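Local coordinates for putative isocitrate dehydrogenase, NAD-dependent (Methylococcus capsulatus, PDB 6LKY), which probably catalyses the NAD-dependent oxidative decarboxylation of isocitrate, using magnesium, at residues Arg298-Glu301 / Arg302-Glu306. The protein carries 1 engineered substitution. Sequence-based numbering, arbitrary orientation. Where two conformers were deposited one is given.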
loop_
_atom_site.group_PDB
_atom_site.type_symbol
_atom_site.label_atom_id
_atom_site.label_comp_id
_atom_site.label_asym_id
_atom_site.label_seq_id
_atom_site.Cartn_x
_atom_site.Cartn_y
_atom_site.Cartn_z
ATOM N N ARG A 298 10.287 18.293 22.992
ATOM C CA ARG A 298 9.078 19.082 22.774
ATOM C C ARG A 298 9.414 20.452 22.194
ATOM O O ARG A 298 8.661 20.984 21.368
ATOM C CB ARG A 298 8.301 19.215 24.084
ATOM C CG ARG A 298 7.549 17.948 24.488
ATOM C CD ARG A 298 6.659 18.186 25.700
ATOM N NE ARG A 298 7.423 18.268 26.945
ATOM C CZ ARG A 298 7.573 17.263 27.806
ATOM N NH1 ARG A 298 7.010 16.084 27.569
ATOM N NH2 ARG A 298 8.288 17.439 28.911
ATOM N N ARG A 299 10.540 21.036 22.620
ATOM C CA ARG A 299 10.974 22.325 22.081
ATOM C C ARG A 299 11.355 22.209 20.609
ATOM O O ARG A 299 11.002 23.079 19.798
ATOM C CB ARG A 299 12.137 22.876 22.913
ATOM C CG ARG A 299 11.698 23.362 24.294
ATOM C CD ARG A 299 12.874 23.619 25.234
ATOM N NE ARG A 299 13.783 24.611 24.676
ATOM C CZ ARG A 299 15.105 24.496 24.681
ATOM N NH1 ARG A 299 15.668 23.440 25.247
ATOM N NH2 ARG A 299 15.862 25.445 24.139
ATOM N N ILE A 300 12.052 21.131 20.241
ATOM C CA ILE A 300 12.337 20.890 18.828
ATOM C C ILE A 300 11.035 20.805 18.039
ATOM O O ILE A 300 10.879 21.437 16.982
ATOM C CB ILE A 300 13.177 19.610 18.657
ATOM C CG1 ILE A 300 14.607 19.822 19.135
ATOM C CG2 ILE A 300 13.196 19.161 17.190
ATOM C CD1 ILE A 300 15.437 18.552 19.119
ATOM N N GLU A 301 10.070 20.028 18.550
ATOM C CA GLU A 301 8.836 19.829 17.789
ATOM C C GLU A 301 8.053 21.132 17.646
ATOM O O GLU A 301 7.532 21.438 16.558
ATOM C CB GLU A 301 7.983 18.744 18.447
ATOM C CG GLU A 301 6.676 18.480 17.727
ATOM C CD GLU A 301 5.986 17.210 18.195
ATOM O OE1 GLU A 301 6.533 16.521 19.086
ATOM O OE2 GLU A 301 4.894 16.902 17.666
ATOM N N ARG A 302 7.962 21.905 18.735
ATOM C CA ARG A 302 7.306 23.209 18.694
ATOM C C ARG A 302 7.971 24.131 17.678
ATOM O O ARG A 302 7.286 24.818 16.908
ATOM C CB ARG A 302 7.327 23.838 20.092
ATOM C CG ARG A 302 6.462 25.083 20.243
ATOM C CD ARG A 302 6.386 25.569 21.688
ATOM N NE ARG A 302 6.428 24.481 22.667
ATOM C CZ ARG A 302 7.308 24.408 23.665
ATOM N NH1 ARG A 302 8.224 25.357 23.817
ATOM N NH2 ARG A 302 7.272 23.386 24.511
ATOM N N ALA A 303 9.304 24.161 17.663
ATOM C CA ALA A 303 10.024 25.019 16.724
ATOM C C ALA A 303 9.742 24.620 15.276
ATOM O O ALA A 303 9.524 25.483 14.408
ATOM C CB ALA A 303 11.522 24.971 17.027
ATOM N N VAL A 304 9.766 23.311 14.990
ATOM C CA VAL A 304 9.452 22.844 13.639
ATOM C C VAL A 304 8.044 23.270 13.238
ATOM O O VAL A 304 7.806 23.770 12.126
ATOM C CB VAL A 304 9.607 21.315 13.545
ATOM C CG1 VAL A 304 9.010 20.815 12.225
ATOM C CG2 VAL A 304 11.062 20.910 13.693
ATOM N N ARG A 305 7.079 23.042 14.129
ATOM C CA ARG A 305 5.701 23.391 13.806
ATOM C C ARG A 305 5.547 24.890 13.566
ATOM O O ARG A 305 4.859 25.305 12.627
ATOM C CB ARG A 305 4.779 22.898 14.918
ATOM C CG ARG A 305 4.661 21.388 14.905
ATOM C CD ARG A 305 3.862 20.836 16.060
ATOM N NE ARG A 305 3.703 19.392 15.926
ATOM C CZ ARG A 305 2.828 18.797 15.119
ATOM N NH1 ARG A 305 1.981 19.514 14.388
ATOM N NH2 ARG A 305 2.782 17.472 15.063
ATOM N N GLU A 306 6.200 25.721 14.387
ATOM C CA GLU A 306 6.124 27.164 14.188
ATOM C C GLU A 306 6.698 27.561 12.832
ATOM O O GLU A 306 6.108 28.382 12.115
ATOM C CB GLU A 306 6.854 27.893 15.318
ATOM C CG GLU A 306 6.064 27.955 16.631
ATOM C CD GLU A 306 6.944 28.228 17.845
ATOM O OE1 GLU A 306 8.168 28.419 17.667
ATOM O OE2 GLU A 306 6.412 28.234 18.980
#
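E301 carries CG anti to its backbone N (chi1 180°) and R305 carries CG anti to its carbonyl carbon (chi1 -71°), and with both chains then extended the two run alongside each other in a common direction. Their ends join in a salt bridge: NE of R305 lies 3.3 Å from OE2 of E301, with an N-H...O angle of 156°. OE2 offers its anti lone pair and sits close to the guanidinium plane, although the carboxylate is tilted against that plane. A second bond from R305 NH2 to the same OE2, at 3.4 Å, is weak, so this is a lopsided grip on one oxygen rather than a two-oxygen fork. The pair spans one turn (i to i+4) of helix 294-310, where R302 N to R298 O and R305 N to E301 O, both 2.9 Å, are the outer two of four consecutive alpha-helical bonds. R305 also has partners beyond the helix, since NH1 bonds S99 O and the guanidinium makes a cation-pi contact with F100. A leucine in place of R305 would probably leave the E301 carboxylate without its charged mate and S99 O without this donor. The inner side of the helix is apolar: I300 CG2 meets V304 CG2 at 4.5 Å, and both side chains pack on I281 of helix 278-290, while A303 rests on I333 of helix 326-337. Around the helix, R299 directs its own guanidinium to T27 O and V337 O.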